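Local atomic coordinates of cellulose hydrolase (Bacillus licheniformis, PDB entry 4YZT), a protein that hydrolyses beta-1,4-glucosidic bonds inside cellulose chains, as a three-module endoglucanase of glycoside hydrolase family 5. Residues Ala342-Lys348 with Asp427-Asp433; Ser353-Ile359 with Lys389-Ala395. All coordinates share one frame; numbering follows the deposited sequence.

Contact 1 of 2, residues Ala342-Lys348 with Asp427-Asp433; sequences ADLFIKK and DIILYDD
Tyr431 holds its ring between its own backbone N and carbonyl carbon (chi1 83°), which swings the ring across to Lys347, whose CG stands anti to its backbone N (chi1 -175°) at the start of a fully extended chain. Lys347 CG therefore lies over one face of the ring, 4.3 Å from the centroid, as a CH-pi contact. Beyond the ring the chain runs on to a salt bridge, Lys347 NZ to Asp433 OD1 at 3.0 Å, on the syn side of the carboxylate; a water held by Tyr431 OH meets the same NZ weakly. Alongside, Ile429 CD1 makes a second CH-pi contact over one face of the Phe345 ring, displaced toward its rim, 4.1 Å from the centroid. Tyr431 CD1, at the edge of that ring near its plane, is closest to Phe345 CB (3.9 Å). The two strands, 343-347 and 427-431, are the parallel pair in the otherwise antiparallel mixed sheet of the X2 module. Leu344 and Ile346 give and accept backbone bonds in turn, among them Ile429 N to Leu344 O at 2.7 Å. On the other face Leu344 CD2 meets Ile428 CD1 at 3.8 Å, and helix 395-401 covers both residues through Leu398. Asp343 OD1 and Asp427 OD2 stand 3.7 Å apart, a closeness that Lys280 of the catalytic module probably offsets by salt-bridging both, while Gln413 NE2 fixes Asp427 through OD1.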
loop_
_atom_site.group_PDB
_atom_site.type_symbol
_atom_site.label_atom_id
_atom_site.label_comp_id
_atom_site.label_asym_id
_atom_site.label_seq_id
_atom_site.Cartn_x
_atom_site.Cartn_y
_atom_site.Cartn_z
ATOM N N ALA A 342 -5.306 7.693 -17.845
ATOM C CA ALA A 342 -4.084 8.277 -17.310
ATOM C C ALA A 342 -2.888 7.892 -18.171
ATOM O O ALA A 342 -1.881 8.593 -18.203
ATOM C CB ALA A 342 -3.867 7.838 -15.869
ATOM N N ASP A 343 -2.999 6.749 -18.841
ATOM C CA ASP A 343 -1.997 6.308 -19.806
ATOM C C ASP A 343 -2.628 6.207 -21.182
ATOM O O ASP A 343 -3.551 5.415 -21.393
ATOM C CB ASP A 343 -1.407 4.958 -19.405
ATOM C CG ASP A 343 -0.254 5.081 -18.427
ATOM O OD1 ASP A 343 0.519 6.063 -18.505
ATOM O OD2 ASP A 343 -0.109 4.176 -17.579
ATOM N N LEU A 344 -2.138 7.002 -22.125
ATOM C CA LEU A 344 -2.664 6.946 -23.478
ATOM C C LEU A 344 -1.712 6.161 -24.386
ATOM O O LEU A 344 -0.592 6.602 -24.640
ATOM C CB LEU A 344 -2.893 8.358 -24.015
ATOM C CG LEU A 344 -3.411 8.431 -25.448
ATOM C CD1 LEU A 344 -4.744 7.699 -25.518
ATOM C CD2 LEU A 344 -3.553 9.880 -25.888
ATOM N N PHE A 345 -2.166 4.997 -24.857
ATOM C CA PHE A 345 -1.381 4.133 -25.738
ATOM C C PHE A 345 -1.716 4.373 -27.212
ATOM O O PHE A 345 -2.869 4.252 -27.624
ATOM C CB PHE A 345 -1.616 2.654 -25.401
ATOM C CG PHE A 345 -1.043 2.222 -24.080
ATOM C CD1 PHE A 345 0.253 1.726 -23.997
ATOM C CD2 PHE A 345 -1.798 2.302 -22.921
ATOM C CE1 PHE A 345 0.779 1.311 -22.769
ATOM C CE2 PHE A 345 -1.274 1.896 -21.699
ATOM C CZ PHE A 345 0.007 1.397 -21.626
ATOM N N ILE A 346 -0.709 4.719 -28.003
ATOM C CA ILE A 346 -0.892 4.910 -29.437
ATOM C C ILE A 346 0.002 3.909 -30.174
ATOM O O ILE A 346 1.206 3.847 -29.925
ATOM C CB ILE A 346 -0.563 6.374 -29.860
ATOM C CG1 ILE A 346 -1.611 7.331 -29.286
ATOM C CG2 ILE A 346 -0.507 6.512 -31.379
ATOM C CD1 ILE A 346 -1.202 8.768 -29.326
ATOM N N LYS A 347 -0.582 3.119 -31.068
ATOM C CA LYS A 347 0.200 2.101 -31.753
ATOM C C LYS A 347 0.960 2.703 -32.921
ATOM O O LYS A 347 0.425 3.532 -33.663
ATOM C CB LYS A 347 -0.692 0.964 -32.244
ATOM C CG LYS A 347 0.069 -0.201 -32.858
ATOM C CD LYS A 347 -0.820 -1.415 -32.976
ATOM C CE LYS A 347 -0.077 -2.601 -33.567
ATOM N NZ LYS A 347 -0.966 -3.781 -33.695
ATOM N N LYS A 348 2.215 2.284 -33.064
ATOM C CA LYS A 348 3.059 2.708 -34.165
ATOM C C LYS A 348 2.347 2.468 -35.486
ATOM O O LYS A 348 1.910 1.356 -35.766
ATOM C CB LYS A 348 4.388 1.946 -34.131
ATOM C CG LYS A 348 5.519 2.581 -34.910
ATOM C CD LYS A 348 6.855 2.108 -34.349
ATOM C CE LYS A 348 8.028 2.623 -35.160
ATOM N NZ LYS A 348 9.318 2.114 -34.608
ATOM N N ASP A 427 0.490 10.074 -19.425
ATOM C CA ASP A 427 1.593 9.649 -20.278
ATOM C C ASP A 427 1.075 9.371 -21.681
ATOM O O ASP A 427 0.044 8.714 -21.846
ATOM C CB ASP A 427 2.277 8.397 -19.727
ATOM C CG ASP A 427 3.179 8.680 -18.539
ATOM O OD1 ASP A 427 3.234 9.827 -18.054
ATOM O OD2 ASP A 427 3.838 7.726 -18.078
ATOM N N ILE A 428 1.770 9.903 -22.683
ATOM C CA ILE A 428 1.477 9.574 -24.067
ATOM C C ILE A 428 2.508 8.530 -24.501
ATOM O O ILE A 428 3.687 8.830 -24.599
ATOM C CB ILE A 428 1.536 10.806 -24.978
ATOM C CG1 ILE A 428 0.627 11.913 -24.437
ATOM C CG2 ILE A 428 1.192 10.411 -26.418
ATOM C CD1 ILE A 428 -0.576 12.217 -25.293
ATOM N N ILE A 429 2.052 7.308 -24.743
ATOM C CA ILE A 429 2.945 6.177 -24.930
ATOM C C ILE A 429 2.852 5.595 -26.334
ATOM O O ILE A 429 1.784 5.147 -26.756
ATOM C CB ILE A 429 2.629 5.052 -23.922
ATOM C CG1 ILE A 429 2.609 5.596 -22.490
ATOM C CG2 ILE A 429 3.619 3.902 -24.076
ATOM C CD1 ILE A 429 2.107 4.581 -21.455
ATOM N N LEU A 430 3.968 5.599 -27.056
ATOM C CA LEU A 430 4.039 4.896 -28.328
ATOM C C LEU A 430 4.373 3.424 -28.106
ATOM O O LEU A 430 5.337 3.108 -27.413
ATOM C CB LEU A 430 5.094 5.534 -29.238
ATOM C CG LEU A 430 5.206 5.027 -30.682
ATOM C CD1 LEU A 430 3.940 5.355 -31.465
ATOM C CD2 LEU A 430 6.431 5.638 -31.371
ATOM N N TYR A 431 3.588 2.526 -28.685
ATOM C CA TYR A 431 3.883 1.097 -28.548
ATOM C C TYR A 431 3.791 0.382 -29.875
ATOM O O TYR A 431 3.280 0.931 -30.860
ATOM C CB TYR A 431 2.952 0.420 -27.534
ATOM C CG TYR A 431 1.602 0.004 -28.081
ATOM C CD1 TYR A 431 0.549 0.907 -28.137
ATOM C CD2 TYR A 431 1.376 -1.294 -28.526
ATOM C CE1 TYR A 431 -0.685 0.535 -28.625
ATOM C CE2 TYR A 431 0.143 -1.675 -29.022
ATOM C CZ TYR A 431 -0.885 -0.758 -29.060
ATOM O OH TYR A 431 -2.109 -1.133 -29.553
ATOM N N ASP A 432 4.320 -0.839 -29.896
ATOM C CA ASP A 432 4.246 -1.707 -31.061
ATOM C C ASP A 432 4.075 -3.129 -30.546
ATOM O O ASP A 432 4.186 -3.360 -29.336
ATOM C CB ASP A 432 5.497 -1.571 -31.927
ATOM C CG ASP A 432 5.216 -1.824 -33.393
ATOM O OD1 ASP A 432 4.125 -2.342 -33.720
ATOM O OD2 ASP A 432 6.086 -1.496 -34.220
ATOM N N ASP A 433 3.790 -4.072 -31.442
ATOM C CA ASP A 433 3.630 -5.473 -31.047
ATOM C C ASP A 433 4.869 -5.935 -30.263
ATOM O O ASP A 433 5.996 -5.778 -30.727
ATOM C CB ASP A 433 3.438 -6.389 -32.267
ATOM C CG ASP A 433 2.291 -5.956 -33.179
ATOM O OD1 ASP A 433 1.184 -5.650 -32.689
ATOM O OD2 ASP A 433 2.506 -5.941 -34.408
HETATM O O HOH W 1 -2.486 -3.665 -30.619
HETATM O O HOH W 2 2.911 -1.523 -36.131
HETATM O O HOH W 3 8.527 -0.936 -34.047
#

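Contact 2 of 2, residues Ser353-Ile359 with Lys389-Ala395; sequences SDQTVDI and KTVSIKA
Thr356 lays its CG2 against CG2 of Thr390, 3.7 Å away, on the polar face of an antiparallel strand pair. The methyl of Thr390 touches Asp358 OD1, while its OG1 donates to a water that donates to Asp358 OD1 and Lys389 O. A second water joins Thr356 OG1 to Ser392 OG. The opposite face is apolar apart from Gln355: Ile359 CD1 meets Val391 CG2 at 4.0 Å, and Val357 CG2 lies against Ile393 CG1. Two hydrogen-bonded pairs, Gln355 with Ile393 and Val357 with Val391, join these strands of the X2 module's sheet, and Val391 N to Val357 O (2.9 Å) is nearly straight at 174°. Where strand 390-393 gives way to helix 395-401, with Lys394 at the N-cap position, Asp354 OD1 takes the Ala395 N-H at 2.7 Å nearly along its C-O axis. Lys394 curls back, bent at chi2, and its NZ is bonded to Ser392 OG and Thr383 OG1 of the next strand. Its salt bridge to Asp354 is long, OD2 to NZ 3.9 Å, so the carboxylate is gripped mainly by a backbone amide, and its negative charge would probably interact favourably with the positive, N-terminal end of the helix dipole.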
loop_
_atom_site.group_PDB
_atom_site.type_symbol
_atom_site.label_atom_id
_atom_site.label_comp_id
_atom_site.label_asym_id
_atom_site.label_seq_id
_atom_site.Cartn_x
_atom_site.Cartn_y
_atom_site.Cartn_z
ATOM N N SER A 353 -6.476 10.257 -34.516
ATOM C CA SER A 353 -7.690 11.061 -34.467
ATOM C C SER A 353 -7.733 11.795 -33.146
ATOM O O SER A 353 -6.887 11.561 -32.277
ATOM C CB SER A 353 -8.936 10.190 -34.642
ATOM O OG SER A 353 -9.045 9.245 -33.590
ATOM N N ASP A 354 -8.711 12.683 -32.988
ATOM C CA ASP A 354 -8.856 13.409 -31.734
ATOM C C ASP A 354 -9.028 12.418 -30.588
ATOM O O ASP A 354 -9.618 11.349 -30.759
ATOM C CB ASP A 354 -10.034 14.379 -31.796
ATOM C CG ASP A 354 -9.842 15.468 -32.836
ATOM O OD1 ASP A 354 -8.701 15.652 -33.306
ATOM O OD2 ASP A 354 -10.835 16.136 -33.188
ATOM N N GLN A 355 -8.489 12.778 -29.426
ATOM C CA GLN A 355 -8.499 11.911 -28.259
ATOM C C GLN A 355 -9.315 12.515 -27.129
ATOM O O GLN A 355 -9.077 13.651 -26.739
ATOM C CB GLN A 355 -7.076 11.662 -27.769
ATOM C CG GLN A 355 -7.014 10.859 -26.493
ATOM C CD GLN A 355 -7.521 9.448 -26.693
ATOM O OE1 GLN A 355 -7.287 8.836 -27.745
ATOM N NE2 GLN A 355 -8.228 8.922 -25.693
ATOM N N THR A 356 -10.258 11.753 -26.595
ATOM C CA THR A 356 -11.068 12.235 -25.489
ATOM C C THR A 356 -10.457 11.820 -24.158
ATOM O O THR A 356 -10.019 10.676 -23.982
ATOM C CB THR A 356 -12.529 11.727 -25.598
ATOM O OG1 THR A 356 -13.140 12.301 -26.763
ATOM C CG2 THR A 356 -13.348 12.128 -24.376
ATOM N N VAL A 357 -10.392 12.781 -23.237
ATOM C CA VAL A 357 -10.002 12.526 -21.860
ATOM C C VAL A 357 -11.151 12.964 -20.965
ATOM O O VAL A 357 -11.543 14.131 -20.981
ATOM C CB VAL A 357 -8.717 13.285 -21.463
ATOM C CG1 VAL A 357 -8.255 12.881 -20.068
ATOM C CG2 VAL A 357 -7.612 13.034 -22.469
ATOM N N ASP A 358 -11.706 12.026 -20.203
ATOM C CA ASP A 358 -12.777 12.339 -19.269
ATOM C C ASP A 358 -12.211 12.692 -17.899
ATOM O O ASP A 358 -11.249 12.082 -17.437
ATOM C CB ASP A 358 -13.751 11.164 -19.149
ATOM C CG ASP A 358 -14.496 10.887 -20.446
ATOM O OD1 ASP A 358 -15.007 11.848 -21.067
ATOM O OD2 ASP A 358 -14.575 9.704 -20.840
ATOM N N ILE A 359 -12.815 13.676 -17.243
ATOM C CA ILE A 359 -12.345 14.105 -15.926
ATOM C C ILE A 359 -13.440 13.990 -14.863
ATOM O O ILE A 359 -14.497 14.609 -14.986
ATOM C CB ILE A 359 -11.837 15.565 -15.963
ATOM C CG1 ILE A 359 -10.896 15.789 -17.150
ATOM C CG2 ILE A 359 -11.155 15.933 -14.651
ATOM C CD1 ILE A 359 -10.394 17.213 -17.242
ATOM N N LYS A 389 -15.663 18.864 -18.027
ATOM C CA LYS A 389 -15.235 17.550 -17.560
ATOM C C LYS A 389 -14.880 16.615 -18.711
ATOM O O LYS A 389 -14.666 15.419 -18.502
ATOM C CB LYS A 389 -16.318 16.914 -16.685
ATOM C CG LYS A 389 -17.678 16.775 -17.341
ATOM C CD LYS A 389 -18.724 16.305 -16.328
ATOM C CE LYS A 389 -20.090 16.132 -16.987
ATOM N NZ LYS A 389 -21.143 15.728 -16.016
ATOM N N THR A 390 -14.830 17.166 -19.921
ATOM C CA THR A 390 -14.479 16.384 -21.100
ATOM C C THR A 390 -13.535 17.186 -21.977
ATOM O O THR A 390 -13.889 18.260 -22.460
ATOM C CB THR A 390 -15.714 15.992 -21.922
ATOM O OG1 THR A 390 -16.828 15.783 -21.046
ATOM C CG2 THR A 390 -15.441 14.727 -22.726
ATOM N N VAL A 391 -12.337 16.654 -22.176
ATOM C CA VAL A 391 -11.317 17.331 -22.954
ATOM C C VAL A 391 -11.049 16.577 -24.257
ATOM O O VAL A 391 -10.885 15.360 -24.257
ATOM C CB VAL A 391 -10.015 17.468 -22.143
ATOM C CG1 VAL A 391 -8.848 17.851 -23.038
ATOM C CG2 VAL A 391 -10.203 18.479 -21.007
ATOM N N SER A 392 -11.032 17.304 -25.368
ATOM C CA SER A 392 -10.671 16.710 -26.645
ATOM C C SER A 392 -9.295 17.193 -27.087
ATOM O O SER A 392 -9.139 18.347 -27.480
ATOM C CB SER A 392 -11.708 17.048 -27.712
ATOM O OG SER A 392 -11.267 16.620 -28.991
ATOM N N ILE A 393 -8.297 16.318 -27.007
ATOM C CA ILE A 393 -6.973 16.650 -27.517
ATOM C C ILE A 393 -6.990 16.442 -29.027
ATOM O O ILE A 393 -7.239 15.330 -29.488
ATOM C CB ILE A 393 -5.867 15.777 -26.886
ATOM C CG1 ILE A 393 -6.046 15.663 -25.365
ATOM C CG2 ILE A 393 -4.487 16.313 -27.250
ATOM C CD1 ILE A 393 -5.661 16.908 -24.606
ATOM N N LYS A 394 -6.736 17.504 -29.790
ATOM C CA LYS A 394 -6.812 17.436 -31.252
ATOM C C LYS A 394 -5.716 16.564 -31.856
ATOM O O LYS A 394 -4.602 16.495 -31.340
ATOM C CB LYS A 394 -6.755 18.841 -31.862
ATOM C CG LYS A 394 -7.893 19.744 -31.412
ATOM C CD LYS A 394 -9.232 19.017 -31.489
ATOM C CE LYS A 394 -10.329 19.814 -30.805
ATOM N NZ LYS A 394 -11.602 19.050 -30.640
ATOM N N ALA A 395 -6.061 15.892 -32.952
ATOM C CA ALA A 395 -5.175 14.944 -33.623
ATOM C C ALA A 395 -3.846 15.580 -34.024
ATOM O O ALA A 395 -2.787 14.985 -33.861
ATOM C CB ALA A 395 -5.868 14.365 -34.847
HETATM O O HOH W 4 -12.414 14.003 -29.061
HETATM O O HOH W 5 -16.610 13.377 -19.313
#

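How the contacts relate
Contacts 1 and 2 are two pairings in one sheet, their centres about 15 Å apart, separated by the pairing of 338-347 with 355-360. They meet directly where Leu344 CD1 packs 3.5 Å from Gln355 CD, and Leu398 of helix 395-401 touches Leu344 and Ile428 of contact 1 as well as Gln355 and Ile393 of contact 2. Along the sequence, both segments of contact 2 fall between those of contact 1, which sets the first strand of this sheet beside the last. Neither contact includes a residue of the glycan pocket, such as Glu162 or Glu271, which belongs to the catalytic barrel; contact 1 reaches that module through Lys280, which salt-bridges Asp343 and Asp427.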